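Exopolygalacturonase (Yersinia enterocolitica, PDB 2UVF) hydrolyses polygalacturonate of pectin from the chain end, as a family 28 glycoside hydrolase that binds digalacturonic acid. Local coordinates at residues N298-V312 against D321-L333. Residues are numbered along the deposited sequence; the frame is centred on the assembly and turned at random.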
loop_
_atom_site.group_PDB
_atom_site.type_symbol
_atom_site.label_atom_id
_atom_site.label_comp_id
_atom_site.label_asym_id
_atom_site.label_seq_id
_atom_site.Cartn_x
_atom_site.Cartn_y
_atom_site.Cartn_z
ATOM N N ASN A 298 0.726 -5.758 -23.606
ATOM C CA ASN A 298 1.358 -4.822 -24.544
ATOM C C ASN A 298 0.782 -4.879 -25.946
ATOM O O ASN A 298 0.611 -3.847 -26.569
ATOM C CB ASN A 298 2.913 -4.770 -24.496
ATOM C CG ASN A 298 3.595 -6.114 -24.651
ATOM O OD1 ASN A 298 3.145 -6.994 -25.362
ATOM N ND2 ASN A 298 4.730 -6.244 -24.005
ATOM N N SER A 299 0.385 -6.073 -26.376
ATOM C CA SER A 299 -0.133 -6.315 -27.720
ATOM C C SER A 299 -1.608 -5.964 -27.894
ATOM O O SER A 299 -2.106 -5.963 -29.022
ATOM C CB SER A 299 0.083 -7.778 -28.095
ATOM O OG SER A 299 -0.657 -8.642 -27.245
ATOM N N LYS A 300 -2.291 -5.675 -26.778
ATOM C CA LYS A 300 -3.717 -5.342 -26.773
ATOM C C LYS A 300 -4.031 -3.892 -26.356
ATOM O O LYS A 300 -5.184 -3.480 -26.416
ATOM C CB LYS A 300 -4.511 -6.331 -25.897
ATOM C CG LYS A 300 -4.608 -7.774 -26.442
ATOM C CD LYS A 300 -5.417 -7.867 -27.754
ATOM C CE LYS A 300 -5.189 -9.219 -28.452
ATOM N NZ LYS A 300 -6.037 -9.457 -29.690
ATOM N N VAL A 301 -3.019 -3.124 -25.942
ATOM C CA VAL A 301 -3.215 -1.739 -25.479
ATOM C C VAL A 301 -3.848 -0.823 -26.560
ATOM O O VAL A 301 -4.565 0.125 -26.253
ATOM C CB VAL A 301 -1.880 -1.121 -24.902
ATOM C CG1 VAL A 301 -0.843 -0.858 -26.014
ATOM C CG2 VAL A 301 -2.153 0.134 -24.086
ATOM N N HIS A 302 -3.560 -1.125 -27.821
ATOM C CA HIS A 302 -4.148 -0.425 -28.947
ATOM C C HIS A 302 -5.686 -0.541 -28.944
ATOM O O HIS A 302 -6.372 0.346 -29.445
ATOM C CB HIS A 302 -3.527 -0.914 -30.261
ATOM C CG HIS A 302 -3.951 -2.291 -30.663
ATOM N ND1 HIS A 302 -3.251 -3.425 -30.305
ATOM C CD2 HIS A 302 -5.010 -2.717 -31.393
ATOM C CE1 HIS A 302 -3.860 -4.489 -30.804
ATOM N NE2 HIS A 302 -4.931 -4.085 -31.465
ATOM N N GLU A 303 -6.207 -1.621 -28.357
ATOM C CA GLU A 303 -7.654 -1.811 -28.144
ATOM C C GLU A 303 -8.175 -1.285 -26.785
ATOM O O GLU A 303 -9.285 -0.763 -26.705
ATOM C CB GLU A 303 -8.006 -3.295 -28.229
ATOM C CG GLU A 303 -7.754 -3.984 -29.559
ATOM C CD GLU A 303 -7.782 -5.500 -29.414
ATOM O OE1 GLU A 303 -8.248 -5.984 -28.345
ATOM O OE2 GLU A 303 -7.330 -6.213 -30.350
ATOM N N ASP A 304 -7.377 -1.424 -25.729
ATOM C CA ASP A 304 -7.884 -1.269 -24.351
ATOM C C ASP A 304 -7.645 0.086 -23.694
ATOM O O ASP A 304 -8.395 0.487 -22.806
ATOM C CB ASP A 304 -7.314 -2.359 -23.444
ATOM C CG ASP A 304 -7.601 -3.739 -23.939
ATOM O OD1 ASP A 304 -8.661 -3.968 -24.536
ATOM O OD2 ASP A 304 -6.766 -4.628 -23.720
ATOM N N GLY A 305 -6.599 0.786 -24.114
ATOM C CA GLY A 305 -6.168 1.976 -23.395
ATOM C C GLY A 305 -6.920 3.216 -23.793
ATOM O O GLY A 305 -7.652 3.228 -24.776
ATOM N N ILE A 306 -6.746 4.259 -23.000
ATOM C CA ILE A 306 -7.165 5.599 -23.363
ATOM C C ILE A 306 -5.874 6.427 -23.298
ATOM O O ILE A 306 -5.183 6.539 -24.307
ATOM C CB ILE A 306 -8.280 6.155 -22.448
ATOM C CG1 ILE A 306 -9.502 5.218 -22.428
ATOM C CG2 ILE A 306 -8.673 7.555 -22.878
ATOM C CD1 ILE A 306 -10.689 5.771 -21.572
ATOM N N LEU A 307 -5.522 6.969 -22.130
ATOM C CA LEU A 307 -4.189 7.541 -21.944
ATOM C C LEU A 307 -3.066 6.542 -22.233
ATOM O O LEU A 307 -2.067 6.900 -22.836
ATOM C CB LEU A 307 -4.018 8.141 -20.559
ATOM C CG LEU A 307 -2.636 8.736 -20.323
ATOM C CD1 LEU A 307 -2.351 9.907 -21.289
ATOM C CD2 LEU A 307 -2.473 9.147 -18.889
ATOM N N ALA A 308 -3.248 5.288 -21.827
ATOM C CA ALA A 308 -2.242 4.247 -22.018
ATOM C C ALA A 308 -2.065 3.832 -23.483
ATOM O O ALA A 308 -0.949 3.495 -23.895
ATOM C CB ALA A 308 -2.579 3.035 -21.174
ATOM N N LYS A 309 -3.172 3.822 -24.245
ATOM C CA LYS A 309 -3.156 3.609 -25.704
ATOM C C LYS A 309 -2.269 4.660 -26.382
ATOM O O LYS A 309 -1.326 4.299 -27.091
ATOM C CB LYS A 309 -4.568 3.686 -26.278
ATOM C CG LYS A 309 -4.661 3.560 -27.788
ATOM C CD LYS A 309 -6.099 3.746 -28.234
ATOM C CE LYS A 309 -6.295 3.477 -29.718
ATOM N NZ LYS A 309 -7.751 3.172 -30.022
ATOM N N ASN A 310 -2.562 5.936 -26.107
ATOM C CA ASN A 310 -1.935 7.089 -26.730
ATOM C C ASN A 310 -0.455 7.260 -26.422
ATOM O O ASN A 310 0.328 7.625 -27.298
ATOM C CB ASN A 310 -2.711 8.360 -26.366
ATOM C CG ASN A 310 -4.140 8.370 -26.934
ATOM O OD1 ASN A 310 -4.503 7.524 -27.747
ATOM N ND2 ASN A 310 -4.939 9.339 -26.515
ATOM N N GLN A 311 -0.075 6.991 -25.173
ATOM C CA GLN A 311 1.326 7.042 -24.757
ATOM C C GLN A 311 2.171 5.913 -25.360
ATOM O O GLN A 311 3.324 6.146 -25.756
ATOM C CB GLN A 311 1.429 7.084 -23.225
ATOM C CG GLN A 311 0.992 8.410 -22.606
ATOM C CD GLN A 311 1.062 8.430 -21.073
ATOM O OE1 GLN A 311 0.638 7.484 -20.401
ATOM N NE2 GLN A 311 1.567 9.524 -20.518
ATOM N N VAL A 312 1.610 4.701 -25.465
ATOM C CA VAL A 312 2.332 3.585 -26.114
ATOM C C VAL A 312 2.488 3.821 -27.634
ATOM O O VAL A 312 3.575 3.649 -28.181
ATOM C CB VAL A 312 1.731 2.175 -25.773
ATOM C CG1 VAL A 312 2.451 1.057 -26.499
ATOM C CG2 VAL A 312 1.754 1.930 -24.262
ATOM N N ASP A 321 10.634 -0.107 -29.004
ATOM C CA ASP A 321 9.793 -1.254 -29.283
ATOM C C ASP A 321 8.588 -1.223 -28.336
ATOM O O ASP A 321 8.578 -0.465 -27.353
ATOM C CB ASP A 321 10.548 -2.600 -29.300
ATOM C CG ASP A 321 11.307 -2.905 -28.012
ATOM O OD1 ASP A 321 10.802 -2.636 -26.907
ATOM O OD2 ASP A 321 12.428 -3.466 -28.115
ATOM N N LEU A 322 7.578 -2.020 -28.661
ATOM C CA LEU A 322 6.376 -2.169 -27.853
ATOM C C LEU A 322 6.665 -2.564 -26.411
ATOM O O LEU A 322 6.146 -1.910 -25.490
ATOM C CB LEU A 322 5.453 -3.199 -28.496
ATOM C CG LEU A 322 4.017 -3.334 -27.998
ATOM C CD1 LEU A 322 3.316 -2.034 -28.176
ATOM C CD2 LEU A 322 3.332 -4.409 -28.815
ATOM N N LYS A 323 7.489 -3.604 -26.205
ATOM C CA LYS A 323 7.821 -4.059 -24.852
ATOM C C LYS A 323 8.210 -2.886 -23.935
ATOM O O LYS A 323 7.605 -2.706 -22.874
ATOM C CB LYS A 323 8.891 -5.157 -24.838
ATOM C CG LYS A 323 9.505 -5.383 -23.434
ATOM C CD LYS A 323 10.368 -6.637 -23.313
ATOM C CE LYS A 323 11.322 -6.550 -22.111
ATOM N NZ LYS A 323 12.428 -5.548 -22.321
ATOM N N ASN A 324 9.195 -2.090 -24.365
ATOM C CA ASN A 324 9.661 -0.933 -23.604
ATOM C C ASN A 324 8.674 0.228 -23.533
ATOM O O ASN A 324 8.660 0.966 -22.548
ATOM C CB ASN A 324 11.016 -0.419 -24.136
ATOM C CG ASN A 324 12.197 -1.254 -23.657
ATOM O OD1 ASN A 324 13.067 -1.625 -24.454
ATOM N ND2 ASN A 324 12.235 -1.557 -22.359
ATOM N N ALA A 325 7.890 0.414 -24.592
ATOM C CA ALA A 325 6.929 1.502 -24.646
ATOM C C ALA A 325 5.797 1.254 -23.631
ATOM O O ALA A 325 5.418 2.145 -22.879
ATOM C CB ALA A 325 6.383 1.668 -26.057
ATOM N N TYR A 326 5.299 0.028 -23.613
ATOM C CA TYR A 326 4.319 -0.421 -22.628
ATOM C C TYR A 326 4.857 -0.442 -21.180
ATOM O O TYR A 326 4.157 -0.001 -20.242
ATOM C CB TYR A 326 3.779 -1.797 -23.046
ATOM C CG TYR A 326 2.538 -2.227 -22.305
ATOM C CD1 TYR A 326 1.275 -1.698 -22.635
ATOM C CD2 TYR A 326 2.618 -3.178 -21.269
ATOM C CE1 TYR A 326 0.109 -2.114 -21.933
ATOM C CE2 TYR A 326 1.480 -3.587 -20.566
ATOM C CZ TYR A 326 0.238 -3.044 -20.899
ATOM O OH TYR A 326 -0.859 -3.464 -20.213
ATOM N N GLY A 327 6.085 -0.930 -21.005
ATOM C CA GLY A 327 6.699 -1.062 -19.687
ATOM C C GLY A 327 7.182 0.214 -19.012
ATOM O O GLY A 327 7.314 0.262 -17.771
ATOM N N GLN A 328 7.451 1.256 -19.803
ATOM C CA GLN A 328 8.098 2.455 -19.259
ATOM C C GLN A 328 7.372 3.781 -19.492
ATOM O O GLN A 328 7.561 4.733 -18.746
ATOM C CB GLN A 328 9.563 2.564 -19.759
ATOM C CG GLN A 328 10.433 1.323 -19.560
ATOM C CD GLN A 328 10.534 0.869 -18.097
ATOM O OE1 GLN A 328 10.685 -0.302 -17.824
ATOM N NE2 GLN A 328 10.451 1.792 -17.175
ATOM N N ARG A 329 6.538 3.840 -20.514
ATOM C CA ARG A 329 6.061 5.129 -21.006
ATOM C C ARG A 329 4.594 5.484 -20.699
ATOM O O ARG A 329 4.107 6.524 -21.137
ATOM C CB ARG A 329 6.371 5.274 -22.509
ATOM C CG ARG A 329 7.850 5.039 -22.903
ATOM C CD ARG A 329 8.732 6.191 -22.499
ATOM N NE ARG A 329 8.136 7.447 -22.942
ATOM C CZ ARG A 329 8.359 8.625 -22.376
ATOM N NH1 ARG A 329 9.176 8.730 -21.323
ATOM N NH2 ARG A 329 7.757 9.709 -22.867
ATOM N N ARG A 330 3.900 4.654 -19.922
ATOM C CA ARG A 330 2.551 5.028 -19.419
ATOM C C ARG A 330 2.701 5.820 -18.126
ATOM O O ARG A 330 3.513 5.460 -17.284
ATOM C CB ARG A 330 1.711 3.785 -19.146
ATOM C CG ARG A 330 1.574 2.862 -20.322
ATOM C CD ARG A 330 0.742 1.652 -19.980
ATOM N NE ARG A 330 1.534 0.538 -19.467
ATOM C CZ ARG A 330 1.131 -0.286 -18.499
ATOM N NH1 ARG A 330 -0.047 -0.098 -17.894
ATOM N NH2 ARG A 330 1.912 -1.280 -18.119
ATOM N N SER A 331 1.938 6.902 -17.983
ATOM C CA SER A 331 1.945 7.710 -16.760
ATOM C C SER A 331 1.272 7.015 -15.562
ATOM O O SER A 331 0.111 6.603 -15.634
ATOM C CB SER A 331 1.243 9.054 -16.999
ATOM O OG SER A 331 2.101 10.033 -17.596
ATOM N N SER A 332 2.018 6.891 -14.468
ATOM C CA SER A 332 1.457 6.502 -13.175
ATOM C C SER A 332 0.533 7.593 -12.657
ATOM O O SER A 332 0.517 8.720 -13.183
ATOM C CB SER A 332 2.570 6.252 -12.160
ATOM O OG SER A 332 3.212 5.045 -12.468
ATOM N N LEU A 333 -0.243 7.276 -11.635
ATOM C CA LEU A 333 -1.189 8.255 -11.122
ATOM C C LEU A 333 -0.512 9.340 -10.272
ATOM O O LEU A 333 -0.821 10.522 -10.396
ATOM C CB LEU A 333 -2.317 7.550 -10.352
ATOM C CG LEU A 333 -3.523 8.446 -10.062
ATOM C CD1 LEU A 333 -4.809 7.892 -10.692
ATOM C CD2 LEU A 333 -3.650 8.696 -8.565
HETATM O O HOH W 1 6.191 -4.481 -21.529
#
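With CG anti to its carbonyl carbon (chi1 -72°) and the chain extended beyond, Gln311 carries its amide to Ser331, which it grips twice. Gln311 OE1 accepts from Ser331 N at 2.8 Å, with the donor tilted from the carbonyl plane. Gln311 NE2 gives a nearly straight bond to Ser331 OG at 3.0 Å, and that OG lies almost in the plane of the Gln311 amide. The two bonds together fix which way round the amide sits. Ser331 OG also bonds to Ala242 O.

Tyr326 has CG anti to its backbone N (chi1 -166°), which swings the ring under Asn298. Asn298 CA sits over the ring centre in a CH-pi contact, 3.7 Å from the Tyr326 centroid, and Val301 CB reaches Tyr326 CE1 obliquely at 3.7 Å. On the opposite face lies Arg330 NH2, offset toward the rim. Arg330 NE meets Tyr326 O on a lone pair at 2.8 Å, so Tyr326, whose OH bonds to Asn378, supports the arginine. Arg330 also bonds to Asn379 of the glycan pocket and is thus probably a second-shell residue, steadying Asn379.

Between these two areas Val312 forks: Val312 CG1 meets Leu322 CD1 at 3.6 Å, and Val312 CG2 lies against Tyr326 CA at 3.8 Å. The short segments 307-312 and 322-328 cross at 136° between their N-to-C directions, with axes 9.5 Å apart. Helices 301-304, 307-317 and 322-328 form a small helical cluster on the right-handed parallel beta-helix, inserted between strands 289-293 and 334-339.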